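PDB 6U7J: beta-glucuronidase, which hydrolyses beta-D-glucuronides to release glucuronic acid, and as a gut microbial enzyme probably reactivates estrogens from their glucuronide conjugates. Local coordinates for residues 449-459 against 490-498. Numbering follows the deposited sequence.
Sequences MNVDVEEDKIS and DLIKWHEKY. Unlike the reference sequence in segment 449-459: Glu455 (reference Asp).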
loop_
_atom_site.group_PDB
_atom_site.type_symbol
_atom_site.label_atom_id
_atom_site.label_comp_id
_atom_site.label_asym_id
_atom_site.label_seq_id
_atom_site.Cartn_x
_atom_site.Cartn_y
_atom_site.Cartn_z
ATOM N N MET B 449 4.636 34.170 4.511
ATOM C CA MET B 449 4.031 34.407 5.809
ATOM C C MET B 449 3.379 33.146 6.342
ATOM O O MET B 449 2.723 32.409 5.599
ATOM C CB MET B 449 2.948 35.488 5.713
ATOM C CG MET B 449 3.452 36.866 5.352
ATOM S SD MET B 449 4.284 37.572 6.763
ATOM C CE MET B 449 5.989 37.407 6.225
ATOM N N ASN B 450 3.501 32.942 7.648
ATOM C CA ASN B 450 2.598 32.037 8.340
ATOM C C ASN B 450 1.879 32.662 9.531
ATOM O O ASN B 450 0.811 32.162 9.887
ATOM C CB ASN B 450 3.341 30.776 8.803
ATOM C CG ASN B 450 4.059 30.985 10.096
ATOM O OD1 ASN B 450 5.029 31.736 10.155
ATOM N ND2 ASN B 450 3.579 30.351 11.158
ATOM N N VAL B 451 2.400 33.738 10.143
ATOM C CA VAL B 451 1.747 34.378 11.290
ATOM C C VAL B 451 0.447 35.029 10.833
ATOM O O VAL B 451 0.233 35.226 9.633
ATOM C CB VAL B 451 2.647 35.431 11.965
ATOM C CG1 VAL B 451 3.984 34.838 12.419
ATOM C CG2 VAL B 451 2.865 36.615 11.032
ATOM N N ASP B 452 -0.413 35.394 11.787
ATOM C CA ASP B 452 -1.696 36.006 11.457
ATOM C C ASP B 452 -1.490 37.378 10.816
ATOM O O ASP B 452 -0.561 38.115 11.168
ATOM C CB ASP B 452 -2.567 36.128 12.714
ATOM C CG ASP B 452 -2.882 34.770 13.355
ATOM O OD1 ASP B 452 -3.102 33.786 12.609
ATOM O OD2 ASP B 452 -2.922 34.684 14.607
ATOM N N VAL B 453 -2.362 37.719 9.863
ATOM C CA VAL B 453 -2.203 38.971 9.126
ATOM C C VAL B 453 -2.258 40.174 10.062
ATOM O O VAL B 453 -1.552 41.168 9.848
ATOM C CB VAL B 453 -3.260 39.078 8.010
ATOM C CG1 VAL B 453 -4.672 38.916 8.579
ATOM C CG2 VAL B 453 -3.122 40.402 7.276
ATOM N N GLU B 454 -3.071 40.101 11.119
ATOM C CA GLU B 454 -3.124 41.187 12.092
ATOM C C GLU B 454 -1.783 41.393 12.786
ATOM O O GLU B 454 -1.440 42.522 13.147
ATOM C CB GLU B 454 -4.212 40.910 13.134
ATOM C CG GLU B 454 -5.592 40.709 12.539
ATOM C CD GLU B 454 -5.869 39.251 12.202
ATOM O OE1 GLU B 454 -4.937 38.421 12.346
ATOM O OE2 GLU B 454 -7.013 38.937 11.794
ATOM N N GLU B 455 -1.001 40.327 12.964
ATOM C CA GLU B 455 0.227 40.416 13.735
ATOM C C GLU B 455 1.479 40.610 12.891
ATOM O O GLU B 455 2.516 40.990 13.445
ATOM C CB GLU B 455 0.386 39.163 14.596
ATOM C CG GLU B 455 -0.857 38.835 15.401
ATOM C CD GLU B 455 -0.563 38.676 16.882
ATOM O OE1 GLU B 455 -1.311 37.936 17.556
ATOM O OE2 GLU B 455 0.419 39.287 17.371
ATOM N N ASP B 456 1.413 40.378 11.582
ATOM C CA ASP B 456 2.603 40.513 10.754
ATOM C C ASP B 456 3.136 41.936 10.829
ATOM O O ASP B 456 2.374 42.903 10.917
ATOM C CB ASP B 456 2.320 40.171 9.288
ATOM C CG ASP B 456 3.536 40.415 8.403
ATOM O OD1 ASP B 456 4.624 39.929 8.772
ATOM O OD2 ASP B 456 3.428 41.106 7.368
ATOM N N LYS B 457 4.461 42.059 10.770
ATOM C CA LYS B 457 5.086 43.366 10.863
ATOM C C LYS B 457 6.137 43.621 9.789
ATOM O O LYS B 457 6.855 44.619 9.888
ATOM C CB LYS B 457 5.688 43.550 12.258
ATOM C CG LYS B 457 4.610 43.765 13.326
ATOM C CD LYS B 457 5.173 43.775 14.726
ATOM C CE LYS B 457 4.057 43.783 15.743
ATOM N NZ LYS B 457 3.186 42.575 15.602
ATOM N N ILE B 458 6.234 42.781 8.749
ATOM C CA ILE B 458 7.324 42.939 7.789
ATOM C C ILE B 458 6.871 42.966 6.331
ATOM O O ILE B 458 7.635 43.387 5.454
ATOM C CB ILE B 458 8.391 41.841 7.977
ATOM C CG1 ILE B 458 7.887 40.480 7.474
ATOM C CG2 ILE B 458 8.848 41.764 9.428
ATOM C CD1 ILE B 458 9.018 39.441 7.307
ATOM N N SER B 459 5.643 42.539 6.037
ATOM C CA SER B 459 5.277 42.395 4.628
ATOM C C SER B 459 5.182 43.732 3.906
ATOM O O SER B 459 5.223 43.750 2.667
ATOM C CB SER B 459 3.957 41.633 4.466
ATOM O OG SER B 459 4.164 40.243 4.661
ATOM N N ASP B 490 -9.340 35.413 4.701
ATOM C CA ASP B 490 -7.947 35.723 4.992
ATOM C C ASP B 490 -7.295 36.447 3.821
ATOM O O ASP B 490 -6.588 37.439 4.015
ATOM C CB ASP B 490 -7.183 34.445 5.348
ATOM C CG ASP B 490 -5.916 34.726 6.140
ATOM O OD1 ASP B 490 -6.011 35.292 7.249
ATOM O OD2 ASP B 490 -4.821 34.392 5.643
ATOM N N LEU B 491 -7.542 35.974 2.597
ATOM C CA LEU B 491 -6.989 36.627 1.417
ATOM C C LEU B 491 -7.341 38.107 1.391
ATOM O O LEU B 491 -6.489 38.955 1.089
ATOM C CB LEU B 491 -7.520 35.950 0.150
ATOM C CG LEU B 491 -6.952 34.587 -0.218
ATOM C CD1 LEU B 491 -7.687 34.053 -1.438
ATOM C CD2 LEU B 491 -5.454 34.721 -0.476
ATOM N N ILE B 492 -8.597 38.434 1.706
ATOM C CA ILE B 492 -9.042 39.816 1.587
ATOM C C ILE B 492 -8.396 40.677 2.670
ATOM O O ILE B 492 -8.030 41.833 2.420
ATOM C CB ILE B 492 -10.580 39.886 1.614
ATOM C CG1 ILE B 492 -11.156 39.231 0.353
ATOM C CG2 ILE B 492 -11.048 41.331 1.687
ATOM C CD1 ILE B 492 -12.665 39.080 0.384
ATOM N N LYS B 493 -8.211 40.119 3.875
ATOM C CA LYS B 493 -7.514 40.854 4.931
ATOM C C LYS B 493 -6.062 41.161 4.547
ATOM O O LYS B 493 -5.565 42.262 4.817
ATOM C CB LYS B 493 -7.578 40.077 6.250
ATOM C CG LYS B 493 -9.007 39.932 6.774
ATOM C CD LYS B 493 -9.081 39.569 8.255
ATOM C CE LYS B 493 -8.465 38.214 8.535
ATOM N NZ LYS B 493 -8.850 37.680 9.878
ATOM N N TRP B 494 -5.369 40.214 3.906
ATOM C CA TRP B 494 -3.984 40.466 3.491
ATOM C C TRP B 494 -3.920 41.561 2.426
ATOM O O TRP B 494 -2.997 42.387 2.420
ATOM C CB TRP B 494 -3.332 39.178 2.965
ATOM C CG TRP B 494 -2.911 38.188 4.029
ATOM C CD1 TRP B 494 -3.567 37.051 4.393
ATOM C CD2 TRP B 494 -1.735 38.251 4.849
ATOM N NE1 TRP B 494 -2.882 36.404 5.394
ATOM C CE2 TRP B 494 -1.752 37.119 5.690
ATOM C CE3 TRP B 494 -0.671 39.158 4.958
ATOM C CZ2 TRP B 494 -0.750 36.867 6.627
ATOM C CZ3 TRP B 494 0.324 38.907 5.890
ATOM C CH2 TRP B 494 0.278 37.771 6.711
ATOM N N HIS B 495 -4.883 41.579 1.508
ATOM C CA HIS B 495 -4.870 42.606 0.473
ATOM C C HIS B 495 -5.207 43.972 1.048
ATOM O O HIS B 495 -4.577 44.979 0.694
ATOM C CB HIS B 495 -5.853 42.256 -0.633
ATOM C CG HIS B 495 -5.874 43.254 -1.744
ATOM N ND1 HIS B 495 -4.744 43.585 -2.463
ATOM C CD2 HIS B 495 -6.885 43.989 -2.265
ATOM C CE1 HIS B 495 -5.059 44.481 -3.380
ATOM N NE2 HIS B 495 -6.350 44.743 -3.281
ATOM N N GLU B 496 -6.195 44.027 1.939
ATOM C CA GLU B 496 -6.574 45.309 2.517
ATOM C C GLU B 496 -5.442 45.891 3.359
ATOM O O GLU B 496 -5.216 47.105 3.342
ATOM C CB GLU B 496 -7.857 45.153 3.340
ATOM C CG GLU B 496 -9.126 45.255 2.494
ATOM C CD GLU B 496 -10.391 44.886 3.259
ATOM O OE1 GLU B 496 -10.276 44.387 4.402
ATOM O OE2 GLU B 496 -11.505 45.086 2.713
ATOM N N LYS B 497 -4.688 45.035 4.060
ATOM C CA LYS B 497 -3.679 45.533 4.992
ATOM C C LYS B 497 -2.463 46.104 4.270
ATOM O O LYS B 497 -1.864 47.078 4.740
ATOM C CB LYS B 497 -3.255 44.430 5.958
ATOM C CG LYS B 497 -2.090 44.826 6.857
ATOM C CD LYS B 497 -1.942 43.941 8.096
ATOM C CE LYS B 497 -0.954 44.582 9.069
ATOM N NZ LYS B 497 -0.262 43.589 9.929
ATOM N N TYR B 498 -2.078 45.519 3.127
ATOM C CA TYR B 498 -0.834 45.891 2.461
ATOM C C TYR B 498 -1.001 46.400 1.040
ATOM O O TYR B 498 -0.062 47.012 0.517
ATOM C CB TYR B 498 0.154 44.707 2.435
ATOM C CG TYR B 498 0.584 44.249 3.808
ATOM C CD1 TYR B 498 1.514 44.970 4.537
ATOM C CD2 TYR B 498 0.047 43.105 4.379
ATOM C CE1 TYR B 498 1.904 44.572 5.799
ATOM C CE2 TYR B 498 0.439 42.685 5.646
ATOM C CZ TYR B 498 1.377 43.426 6.346
ATOM O OH TYR B 498 1.768 43.031 7.602
HETATM O O HOH W 1 -4.113 35.564 8.738
#
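Val453 lies over the indole of Trp494 where, in the TIM-barrel domain of this family 2 glycosidase, the loop after strand 445-449 folds onto helix 480-498. Val453 CB stands 3.5 Å from the centroid of the Trp494 six-membered ring, a CH-pi contact over the face. With CG2 anti to the backbone N, that methyl reaches the ring, while CG1 turns to the aliphatic part of Lys493. Met449 CG packs 3.6 Å from Trp494 CH2, and its SD makes an oblique Met-aromatic contact 5.1 Å from the centroid of the six-membered ring. Ser459 CB makes a second CH-pi contact over one face of the Tyr498 ring; Lys497 CG covers the opposite face.

Polar bonds tie the loop down. The extended Lys497 chain carries NZ to two loop carbonyls: Val453 O at 2.7 Å, met almost head-on (166°), and Asp456 O at 2.9 Å. Towards the surface, Lys493 NZ forms a salt bridge with Glu454 OE2 at 2.9 Å. Asp456 shapes the loop itself, OD1 accepting from Ile458 N in an Asx turn and also from Ser420 OG, OD2 accepting from Ser459 N. Asp490, also salt-bridged to Arg469, fixes the indole's edge: Trp494 NE1 donates to Asp490 OD2 at 2.8 Å, the acceptor lying in the ring plane.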